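Local coordinates for protein soluble epoxide hydrolase (Bacillus megaterium, PDB 4INZ) that belongs to the alpha/beta hydrolase fold, with a mostly parallel central beta sheet flanked by helices and a helical cap, at residues Ile23-Tyr32 and Glu94-Leu103; Arg73-Leu84 and Asn210-Arg221. The protein carries 1 engineered substitution. All coordinates share one frame; numbering follows the deposited sequence. Where two conformers were deposited one is given.

How the contacts relate
Four segments alternate along the chain in the order 23-32, 73-84, 94-103 and 210-221, so the two contacts interlock rather than follow one another. Contact 1 lies at one edge of the central sheet, where the hairpin of strands 20-25 and 28-36 meets helix 89-102. Contact 2, centred about 15 Å from it, joins the loop between strand 66-70 and that same helix to helix 213-220 of the cap. They touch directly: Arg73 NE forms a salt bridge of 2.7 Å with Asp95 OD2, and Asn29 N probably donates to Glu79 OE1. The 73-84 loop therefore connects the sheet edge to the helical layer above the core.

Contact 1. Residues Ile23-Tyr32 and Glu94-Leu103; sequences INVNGVNLHY and EDIRQVIEGL
Gln98 lies against Val25 and Asn26 where an edge hairpin of the alpha/beta hydrolase sheet meets a flanking helix, the axes of strand 23-25 and helix 94-102 approaching to 8.3 Å. Its CB packs 3.6 Å from Val25 CB, the two side chains running alongside with opposite headings. Beyond CG the chain is extended (chi2 -163°), which carries CD and the amide up to the type I' turn of Val25-Val28. There OE1 lies 3.4 Å from Val25 CA and accepts from Asn26 N at 2.8 Å in a bent bond (141°), the donor well above the carbonyl plane, while NE2 turns back along the helix to Glu94 OE2. Arg97 grips the same carboxylate side-on, so Glu94 OE2 takes both Arg97 NH2 and Gln98 NE2, which helps fix the rotation of the amide. Asn26 ND2 reaches Asp95 OD1 one helical turn earlier, at 3.0 Å from above the carboxylate plane, and Arg73 takes the other oxygen. Deeper in, Val99 CG2 touches both Val25 CG1 and Leu30 CD1. Toward the helix end Ile23 CD1 lies 3.5 Å from Gly102 C, where glycine has no CB to keep it off. Leu103 CD2 meets the Tyr32 ring obliquely, 3.9 Å from CZ.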
loop_
_atom_site.group_PDB
_atom_site.type_symbol
_atom_site.label_atom_id
_atom_site.label_comp_id
_atom_site.label_asym_id
_atom_site.label_seq_id
_atom_site.Cartn_x
_atom_site.Cartn_y
_atom_site.Cartn_z
ATOM N N ILE A 23 -11.581 -14.856 2.116
ATOM C CA ILE A 23 -12.353 -14.421 3.267
ATOM C C ILE A 23 -13.454 -13.470 2.799
ATOM O O ILE A 23 -13.214 -12.551 2.021
ATOM C CB ILE A 23 -11.460 -13.772 4.352
ATOM C CG1 ILE A 23 -12.228 -13.628 5.671
ATOM C CG2 ILE A 23 -10.882 -12.434 3.871
ATOM C CD1 ILE A 23 -11.355 -13.234 6.844
ATOM N N ASN A 24 -14.679 -13.726 3.238
ATOM C CA ASN A 24 -15.797 -12.887 2.845
ATOM C C ASN A 24 -15.948 -11.727 3.812
ATOM O O ASN A 24 -16.203 -11.923 5.003
ATOM C CB ASN A 24 -17.094 -13.707 2.785
ATOM C CG ASN A 24 -18.281 -12.888 2.307
ATOM O OD1 ASN A 24 -19.101 -12.438 3.106
ATOM N ND2 ASN A 24 -18.379 -12.694 0.995
ATOM N N VAL A 25 -15.776 -10.516 3.299
ATOM C CA VAL A 25 -15.893 -9.322 4.117
ATOM C C VAL A 25 -16.592 -8.220 3.343
ATOM O O VAL A 25 -16.377 -8.057 2.140
ATOM C CB VAL A 25 -14.509 -8.790 4.571
ATOM C CG1 VAL A 25 -13.745 -9.851 5.350
ATOM C CG2 VAL A 25 -13.701 -8.307 3.377
ATOM N N ASN A 26 -17.442 -7.473 4.036
ATOM C CA ASN A 26 -17.953 -6.223 3.499
ATOM C C ASN A 26 -18.546 -6.376 2.099
ATOM O O ASN A 26 -18.397 -5.494 1.249
ATOM C CB ASN A 26 -16.827 -5.186 3.488
ATOM C CG ASN A 26 -17.340 -3.767 3.378
ATOM O OD1 ASN A 26 -18.521 -3.498 3.618
ATOM N ND2 ASN A 26 -16.452 -2.848 3.018
ATOM N N GLY A 27 -19.205 -7.506 1.862
ATOM C CA GLY A 27 -19.930 -7.725 0.622
ATOM C C GLY A 27 -19.101 -8.243 -0.541
ATOM O O GLY A 27 -19.605 -8.365 -1.659
ATOM N N VAL A 28 -17.832 -8.549 -0.283
ATOM C CA VAL A 28 -16.942 -9.049 -1.326
ATOM C C VAL A 28 -16.107 -10.225 -0.830
ATOM O O VAL A 28 -15.917 -10.392 0.376
ATOM C CB VAL A 28 -15.991 -7.939 -1.835
ATOM C CG1 VAL A 28 -16.791 -6.730 -2.299
ATOM C CG2 VAL A 28 -14.999 -7.538 -0.749
ATOM N N ASN A 29 -15.623 -11.044 -1.762
ATOM C CA ASN A 29 -14.686 -12.110 -1.438
ATOM C C ASN A 29 -13.277 -11.631 -1.736
ATOM O O ASN A 29 -12.952 -11.345 -2.892
ATOM C CB ASN A 29 -14.967 -13.365 -2.273
ATOM C CG ASN A 29 -16.260 -14.054 -1.889
ATOM O OD1 ASN A 29 -16.642 -14.088 -0.719
ATOM N ND2 ASN A 29 -16.943 -14.617 -2.881
ATOM N N LEU A 30 -12.446 -11.533 -0.701
ATOM C CA LEU A 30 -11.058 -11.129 -0.887
ATOM C C LEU A 30 -10.124 -12.324 -0.784
ATOM O O LEU A 30 -10.256 -13.153 0.118
ATOM C CB LEU A 30 -10.654 -10.086 0.150
ATOM C CG LEU A 30 -11.444 -8.783 0.169
ATOM C CD1 LEU A 30 -10.827 -7.841 1.176
ATOM C CD2 LEU A 30 -11.474 -8.151 -1.213
ATOM N N HIS A 31 -9.183 -12.402 -1.716
ATOM C CA HIS A 31 -8.169 -13.445 -1.724
ATOM C C HIS A 31 -6.949 -13.024 -0.899
ATOM O O HIS A 31 -6.602 -11.847 -0.856
ATOM C CB HIS A 31 -7.747 -13.728 -3.164
ATOM C CG HIS A 31 -6.645 -14.734 -3.291
ATOM N ND1 HIS A 31 -5.323 -14.374 -3.450
ATOM C CD2 HIS A 31 -6.670 -16.089 -3.307
ATOM C CE1 HIS A 31 -4.581 -15.463 -3.549
ATOM N NE2 HIS A 31 -5.373 -16.518 -3.468
ATOM N N TYR A 32 -6.297 -13.974 -0.233
ATOM C CA TYR A 32 -5.095 -13.632 0.539
ATOM C C TYR A 32 -4.118 -14.794 0.619
ATOM O O TYR A 32 -4.504 -15.951 0.448
ATOM C CB TYR A 32 -5.450 -13.161 1.958
ATOM C CG TYR A 32 -6.118 -14.210 2.835
ATOM C CD1 TYR A 32 -7.499 -14.310 2.894
ATOM C CD2 TYR A 32 -5.370 -15.080 3.617
ATOM C CE1 TYR A 32 -8.119 -15.246 3.692
ATOM C CE2 TYR A 32 -5.988 -16.031 4.428
ATOM C CZ TYR A 32 -7.363 -16.108 4.460
ATOM O OH TYR A 32 -7.999 -17.047 5.251
ATOM N N GLU A 94 -13.238 -0.397 5.812
ATOM C CA GLU A 94 -14.086 -1.435 6.394
ATOM C C GLU A 94 -13.613 -2.828 5.979
ATOM O O GLU A 94 -13.697 -3.778 6.762
ATOM C CB GLU A 94 -15.557 -1.221 6.024
ATOM C CG GLU A 94 -16.486 -2.331 6.505
ATOM C CD GLU A 94 -16.751 -2.299 8.010
ATOM O OE1 GLU A 94 -16.194 -1.432 8.715
ATOM O OE2 GLU A 94 -17.533 -3.151 8.487
ATOM N N ASP A 95 -13.110 -2.954 4.752
ATOM C CA ASP A 95 -12.515 -4.215 4.324
ATOM C C ASP A 95 -11.476 -4.638 5.347
ATOM O O ASP A 95 -11.467 -5.780 5.804
ATOM C CB ASP A 95 -11.827 -4.088 2.958
ATOM C CG ASP A 95 -12.802 -4.135 1.797
ATOM O OD1 ASP A 95 -14.008 -4.373 2.028
ATOM O OD2 ASP A 95 -12.348 -3.944 0.647
ATOM N N ILE A 96 -10.593 -3.706 5.697
ATOM C CA ILE A 96 -9.475 -4.024 6.569
ATOM C C ILE A 96 -9.970 -4.391 7.959
ATOM O O ILE A 96 -9.476 -5.336 8.569
ATOM C CB ILE A 96 -8.458 -2.865 6.648
ATOM C CG1 ILE A 96 -7.977 -2.490 5.242
ATOM C CG2 ILE A 96 -7.275 -3.248 7.537
ATOM C CD1 ILE A 96 -7.434 -3.665 4.426
ATOM N N ARG A 97 -10.961 -3.657 8.451
ATOM C CA ARG A 97 -11.518 -3.954 9.763
ATOM C C ARG A 97 -12.072 -5.375 9.820
ATOM O O ARG A 97 -11.809 -6.112 10.772
ATOM C CB ARG A 97 -12.615 -2.956 10.127
ATOM C CG ARG A 97 -12.931 -2.917 11.605
ATOM C CD ARG A 97 -14.219 -2.143 11.874
ATOM N NE ARG A 97 -15.379 -2.784 11.261
ATOM C CZ ARG A 97 -16.023 -3.820 11.789
ATOM N NH1 ARG A 97 -15.621 -4.336 12.944
ATOM N NH2 ARG A 97 -17.067 -4.344 11.165
ATOM N N GLN A 98 -12.837 -5.756 8.801
ATOM C CA GLN A 98 -13.482 -7.067 8.783
ATOM C C GLN A 98 -12.485 -8.199 8.529
ATOM O O GLN A 98 -12.677 -9.316 8.997
ATOM C CB GLN A 98 -14.622 -7.115 7.756
ATOM C CG GLN A 98 -15.803 -6.207 8.068
ATOM C CD GLN A 98 -17.053 -6.587 7.284
ATOM O OE1 GLN A 98 -17.187 -7.718 6.817
ATOM N NE2 GLN A 98 -17.968 -5.638 7.127
ATOM N N VAL A 99 -11.421 -7.918 7.787
ATOM C CA VAL A 99 -10.400 -8.930 7.556
ATOM C C VAL A 99 -9.715 -9.325 8.861
ATOM O O VAL A 99 -9.525 -10.512 9.144
ATOM C CB VAL A 99 -9.352 -8.453 6.539
ATOM C CG1 VAL A 99 -8.111 -9.335 6.604
ATOM C CG2 VAL A 99 -9.957 -8.445 5.137
ATOM N N ILE A 100 -9.350 -8.329 9.658
ATOM C CA ILE A 100 -8.697 -8.575 10.942
ATOM C C ILE A 100 -9.593 -9.416 11.854
ATOM O O ILE A 100 -9.153 -10.405 12.451
ATOM C CB ILE A 100 -8.300 -7.247 11.634
ATOM C CG1 ILE A 100 -7.254 -6.514 10.787
ATOM C CG2 ILE A 100 -7.763 -7.504 13.034
ATOM C CD1 ILE A 100 -6.951 -5.100 11.256
ATOM N N GLU A 101 -10.860 -9.035 11.939
ATOM C CA GLU A 101 -11.807 -9.784 12.755
ATOM C C GLU A 101 -12.131 -11.138 12.137
ATOM O O GLU A 101 -12.282 -12.134 12.848
ATOM C CB GLU A 101 -13.085 -8.984 12.965
ATOM C CG GLU A 101 -12.895 -7.751 13.817
ATOM C CD GLU A 101 -14.199 -7.245 14.387
ATOM O OE1 GLU A 101 -15.261 -7.770 13.986
ATOM O OE2 GLU A 101 -14.159 -6.332 15.238
ATOM N N GLY A 102 -12.244 -11.173 10.814
ATOM C CA GLY A 102 -12.581 -12.401 10.117
ATOM C C GLY A 102 -11.532 -13.476 10.329
ATOM O O GLY A 102 -11.847 -14.667 10.395
ATOM N N LEU A 103 -10.278 -13.047 10.432
ATOM C CA LEU A 103 -9.159 -13.959 10.645
ATOM C C LEU A 103 -9.065 -14.413 12.096
ATOM O O LEU A 103 -8.281 -15.306 12.424
ATOM C CB LEU A 103 -7.851 -13.291 10.224
ATOM C CG LEU A 103 -7.696 -13.053 8.724
ATOM C CD1 LEU A 103 -6.473 -12.199 8.451
ATOM C CD2 LEU A 103 -7.609 -14.385 7.980
#

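Contact 2. Residues Arg73-Leu84 and Asn210-Arg221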
loop_
_atom_site.group_PDB
_atom_site.type_symbol
_atom_site.label_atom_id
_atom_site.label_comp_id
_atom_site.label_asym_id
_atom_site.label_seq_id
_atom_site.Cartn_x
_atom_site.Cartn_y
_atom_site.Cartn_z
ATOM N N ARG A 73 -9.463 -5.315 -2.894
ATOM C CA ARG A 73 -10.583 -5.499 -3.809
ATOM C C ARG A 73 -10.200 -4.983 -5.189
ATOM O O ARG A 73 -9.555 -3.935 -5.320
ATOM C CB ARG A 73 -11.873 -4.834 -3.297
ATOM C CG ARG A 73 -11.782 -3.327 -3.057
ATOM C CD ARG A 73 -13.157 -2.727 -2.767
ATOM N NE ARG A 73 -13.807 -3.318 -1.598
ATOM C CZ ARG A 73 -15.124 -3.494 -1.489
ATOM N NH1 ARG A 73 -15.932 -3.121 -2.473
ATOM N NH2 ARG A 73 -15.642 -4.037 -0.394
ATOM N N GLY A 74 -10.576 -5.740 -6.215
ATOM C CA GLY A 74 -10.250 -5.377 -7.578
ATOM C C GLY A 74 -8.952 -5.991 -8.079
ATOM O O GLY A 74 -8.736 -6.062 -9.281
ATOM N N TYR A 75 -8.096 -6.437 -7.159
ATOM C CA TYR A 75 -6.773 -6.963 -7.508
ATOM C C TYR A 75 -6.686 -8.488 -7.554
ATOM O O TYR A 75 -7.264 -9.180 -6.712
ATOM C CB TYR A 75 -5.726 -6.478 -6.501
ATOM C CG TYR A 75 -5.252 -5.060 -6.695
ATOM C CD1 TYR A 75 -6.004 -3.985 -6.234
ATOM C CD2 TYR A 75 -4.034 -4.793 -7.322
ATOM C CE1 TYR A 75 -5.552 -2.677 -6.391
ATOM C CE2 TYR A 75 -3.585 -3.497 -7.480
ATOM C CZ TYR A 75 -4.351 -2.443 -7.019
ATOM O OH TYR A 75 -3.899 -1.152 -7.177
ATOM N N ASN A 76 -5.918 -8.993 -8.520
ATOM C CA ASN A 76 -5.620 -10.421 -8.617
ATOM C C ASN A 76 -6.891 -11.259 -8.501
ATOM O O ASN A 76 -7.822 -11.087 -9.287
ATOM C CB ASN A 76 -4.588 -10.818 -7.547
ATOM C CG ASN A 76 -4.008 -12.206 -7.766
ATOM O OD1 ASN A 76 -3.898 -12.675 -8.896
ATOM N ND2 ASN A 76 -3.641 -12.874 -6.677
ATOM N N LEU A 77 -6.941 -12.148 -7.515
ATOM C CA LEU A 77 -8.078 -13.062 -7.382
ATOM C C LEU A 77 -9.215 -12.522 -6.513
ATOM O O LEU A 77 -10.252 -13.171 -6.354
ATOM C CB LEU A 77 -7.605 -14.426 -6.871
ATOM C CG LEU A 77 -6.715 -15.198 -7.852
ATOM C CD1 LEU A 77 -6.023 -16.377 -7.162
ATOM C CD2 LEU A 77 -7.494 -15.669 -9.086
ATOM N N SER A 78 -9.033 -11.332 -5.953
ATOM C CA SER A 78 -10.096 -10.732 -5.160
ATOM C C SER A 78 -11.242 -10.280 -6.046
ATOM O O SER A 78 -11.048 -9.987 -7.222
ATOM C CB SER A 78 -9.562 -9.563 -4.323
ATOM O OG SER A 78 -8.758 -10.059 -3.272
ATOM N N GLU A 79 -12.435 -10.227 -5.467
ATOM C CA GLU A 79 -13.620 -9.792 -6.179
ATOM C C GLU A 79 -13.423 -8.408 -6.797
ATOM O O GLU A 79 -12.668 -7.581 -6.272
ATOM C CB GLU A 79 -14.821 -9.801 -5.230
ATOM C CG GLU A 79 -16.144 -9.511 -5.895
ATOM C CD GLU A 79 -17.327 -10.022 -5.090
ATOM O OE1 GLU A 79 -17.113 -10.807 -4.139
ATOM O OE2 GLU A 79 -18.470 -9.638 -5.412
ATOM N N LYS A 80 -14.102 -8.172 -7.917
ATOM C CA LYS A 80 -13.995 -6.913 -8.643
ATOM C C LYS A 80 -15.368 -6.261 -8.818
ATOM O O LYS A 80 -15.949 -6.283 -9.912
ATOM C CB LYS A 80 -13.315 -7.139 -9.994
ATOM C CG LYS A 80 -11.874 -7.654 -9.866
ATOM C CD LYS A 80 -11.422 -8.438 -11.097
ATOM C CE LYS A 80 -11.587 -9.943 -10.907
ATOM N NZ LYS A 80 -10.615 -10.538 -9.935
ATOM N N PRO A 81 -15.896 -5.676 -7.734
ATOM C CA PRO A 81 -17.239 -5.086 -7.792
ATOM C C PRO A 81 -17.301 -3.922 -8.775
ATOM O O PRO A 81 -16.282 -3.273 -9.026
ATOM C CB PRO A 81 -17.467 -4.592 -6.360
ATOM C CG PRO A 81 -16.095 -4.417 -5.786
ATOM C CD PRO A 81 -15.280 -5.518 -6.406
ATOM N N SER A 82 -18.490 -3.673 -9.322
ATOM C CA SER A 82 -18.699 -2.592 -10.278
ATOM C C SER A 82 -18.887 -1.256 -9.580
ATOM O O SER A 82 -19.339 -1.203 -8.435
ATOM C CB SER A 82 -19.940 -2.871 -11.135
ATOM O OG SER A 82 -19.713 -3.940 -12.038
ATOM N N GLY A 83 -18.541 -0.180 -10.282
ATOM C CA GLY A 83 -18.838 1.167 -9.824
ATOM C C GLY A 83 -17.754 1.809 -8.979
ATOM O O GLY A 83 -17.063 1.135 -8.213
ATOM N N LEU A 84 -17.616 3.124 -9.108
ATOM C CA LEU A 84 -16.594 3.867 -8.373
ATOM C C LEU A 84 -16.822 3.816 -6.872
ATOM O O LEU A 84 -15.867 3.783 -6.089
ATOM C CB LEU A 84 -16.563 5.327 -8.823
ATOM C CG LEU A 84 -15.932 5.600 -10.182
ATOM C CD1 LEU A 84 -16.008 7.084 -10.501
ATOM C CD2 LEU A 84 -14.485 5.106 -10.201
ATOM N N ASN A 210 -5.862 -11.862 -14.005
ATOM C CA ASN A 210 -6.939 -12.221 -13.078
ATOM C C ASN A 210 -7.647 -11.011 -12.470
ATOM O O ASN A 210 -8.847 -11.056 -12.175
ATOM C CB ASN A 210 -6.390 -13.123 -11.962
ATOM C CG ASN A 210 -6.005 -14.503 -12.469
ATOM O OD1 ASN A 210 -6.662 -15.043 -13.355
ATOM N ND2 ASN A 210 -4.941 -15.080 -11.905
ATOM N N GLY A 211 -6.899 -9.930 -12.290
ATOM C CA GLY A 211 -7.418 -8.722 -11.676
ATOM C C GLY A 211 -8.139 -7.852 -12.682
ATOM O O GLY A 211 -8.360 -8.263 -13.815
ATOM N N SER A 212 -8.495 -6.640 -12.262
ATOM C CA SER A 212 -9.182 -5.689 -13.126
ATOM C C SER A 212 -8.479 -4.339 -13.112
ATOM O O SER A 212 -8.432 -3.660 -12.081
ATOM C CB SER A 212 -10.627 -5.499 -12.677
ATOM O OG SER A 212 -11.206 -4.385 -13.341
ATOM N N VAL A 213 -7.941 -3.945 -14.258
ATOM C CA VAL A 213 -7.303 -2.642 -14.357
ATOM C C VAL A 213 -8.321 -1.534 -14.095
ATOM O O VAL A 213 -7.999 -0.519 -13.477
ATOM C CB VAL A 213 -6.606 -2.448 -15.715
ATOM C CG1 VAL A 213 -6.141 -1.000 -15.875
ATOM C CG2 VAL A 213 -5.428 -3.406 -15.829
ATOM N N LEU A 214 -9.558 -1.737 -14.540
ATOM C CA LEU A 214 -10.613 -0.765 -14.264
ATOM C C LEU A 214 -10.761 -0.556 -12.757
ATOM O O LEU A 214 -10.777 0.576 -12.271
ATOM C CB LEU A 214 -11.943 -1.201 -14.886
ATOM C CG LEU A 214 -13.144 -0.302 -14.588
ATOM C CD1 LEU A 214 -12.866 1.138 -15.000
ATOM C CD2 LEU A 214 -14.396 -0.823 -15.278
ATOM N N SER A 215 -10.853 -1.657 -12.018
ATOM C CA SER A 215 -10.944 -1.604 -10.566
ATOM C C SER A 215 -9.747 -0.877 -9.961
ATOM O O SER A 215 -9.903 -0.038 -9.075
ATOM C CB SER A 215 -11.003 -3.012 -9.987
ATOM O OG SER A 215 -12.193 -3.674 -10.375
ATOM N N MET A 216 -8.549 -1.219 -10.427
ATOM C CA MET A 216 -7.346 -0.611 -9.887
ATOM C C MET A 216 -7.380 0.913 -10.075
ATOM O O MET A 216 -7.106 1.663 -9.134
ATOM C CB MET A 216 -6.103 -1.266 -10.511
ATOM C CG MET A 216 -6.062 -2.782 -10.266
ATOM S SD MET A 216 -5.082 -3.791 -11.407
ATOM C CE MET A 216 -3.420 -3.324 -10.933
ATOM N N LEU A 217 -7.732 1.362 -11.278
ATOM C CA LEU A 217 -7.807 2.795 -11.568
ATOM C C LEU A 217 -8.929 3.482 -10.797
ATOM O O LEU A 217 -8.839 4.676 -10.491
ATOM C CB LEU A 217 -7.967 3.031 -13.076
ATOM C CG LEU A 217 -6.755 2.590 -13.905
ATOM C CD1 LEU A 217 -7.032 2.612 -15.406
ATOM C CD2 LEU A 217 -5.536 3.453 -13.565
ATOM N N SER A 218 -9.980 2.729 -10.485
ATOM C CA SER A 218 -11.137 3.273 -9.773
ATOM C C SER A 218 -10.761 3.882 -8.420
ATOM O O SER A 218 -11.351 4.878 -7.998
ATOM C CB SER A 218 -12.233 2.214 -9.606
ATOM O OG SER A 218 -12.807 1.877 -10.855
ATOM N N TYR A 219 -9.784 3.284 -7.746
ATOM C CA TYR A 219 -9.256 3.852 -6.510
ATOM C C TYR A 219 -8.885 5.313 -6.714
ATOM O O TYR A 219 -9.249 6.177 -5.909
ATOM C CB TYR A 219 -7.994 3.108 -6.084
ATOM C CG TYR A 219 -8.187 1.755 -5.451
ATOM C CD1 TYR A 219 -8.617 0.664 -6.196
ATOM C CD2 TYR A 219 -7.889 1.557 -4.108
ATOM C CE1 TYR A 219 -8.760 -0.576 -5.614
ATOM C CE2 TYR A 219 -8.031 0.321 -3.516
ATOM C CZ TYR A 219 -8.468 -0.740 -4.268
ATOM O OH TYR A 219 -8.606 -1.966 -3.672
ATOM N N TYR A 220 -8.133 5.579 -7.779
ATOM C CA TYR A 220 -7.621 6.922 -8.053
ATOM C C TYR A 220 -8.731 7.900 -8.417
ATOM O O TYR A 220 -8.616 9.111 -8.187
ATOM C CB TYR A 220 -6.592 6.892 -9.192
ATOM C CG TYR A 220 -5.289 6.208 -8.846
ATOM C CD1 TYR A 220 -4.203 6.939 -8.384
ATOM C CD2 TYR A 220 -5.143 4.832 -8.988
ATOM C CE1 TYR A 220 -3.006 6.319 -8.065
ATOM C CE2 TYR A 220 -3.953 4.202 -8.674
ATOM C CZ TYR A 220 -2.885 4.950 -8.211
ATOM O OH TYR A 220 -1.697 4.327 -7.892
ATOM N N ARG A 221 -9.802 7.372 -8.991
ATOM C CA ARG A 221 -10.867 8.221 -9.516
ATOM C C ARG A 221 -11.808 8.734 -8.434
ATOM O O ARG A 221 -12.758 9.464 -8.722
ATOM C CB ARG A 221 -11.615 7.491 -10.638
ATOM C CG ARG A 221 -10.727 7.338 -11.858
ATOM C CD ARG A 221 -11.221 6.329 -12.877
ATOM N NE ARG A 221 -10.324 6.333 -14.028
ATOM C CZ ARG A 221 -10.474 5.580 -15.111
ATOM N NH1 ARG A 221 -11.492 4.734 -15.204
ATOM N NH2 ARG A 221 -9.595 5.673 -16.101
HETATM O O HOH W 1 -5.401 1.047 -6.994
HETATM O O HOH W 2 -2.820 -15.004 -9.725
#
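The N-terminal end of cap helix 213-220 sits on the loop after strand 66-70, with Ser212 N donating to Gly74 O at 3.0 Å. Ser212 is also the helix N-cap: its OG accepts from Ser215 N. Close approach here depends on glycine, since Gly74 CA lies 3.5 Å from Ser215 CB and Gly211 CA packs over the type II' turn of Tyr75-Ser78. Lys80 runs along this seam. Its CD presses tightly on Ser212 CB, and bends at chi3 and chi4 curl NZ back to Asn210 O (2.9 Å) and Ser78 O, so the ammonium ties the turn to the end of the preceding helix. In alpha/beta hydrolases of this family such helices form a cap inserted between two strands of the core sheet, here 131-137 and 248-253. Met216 CG makes a CH-pi contact over the Tyr75 ring, 3.8 Å from its centroid, and SD adds a Met-aromatic contact, 4.6 Å from it. The Tyr75 and Tyr219 rings form an offset edge-to-face pair, centroids 5.9 Å apart and planes at 76°. A water joins Tyr75 OH to Met216 O. Tyr219 OH donates to Arg73 O at 2.7 Å, in the carbonyl plane and on a lone pair.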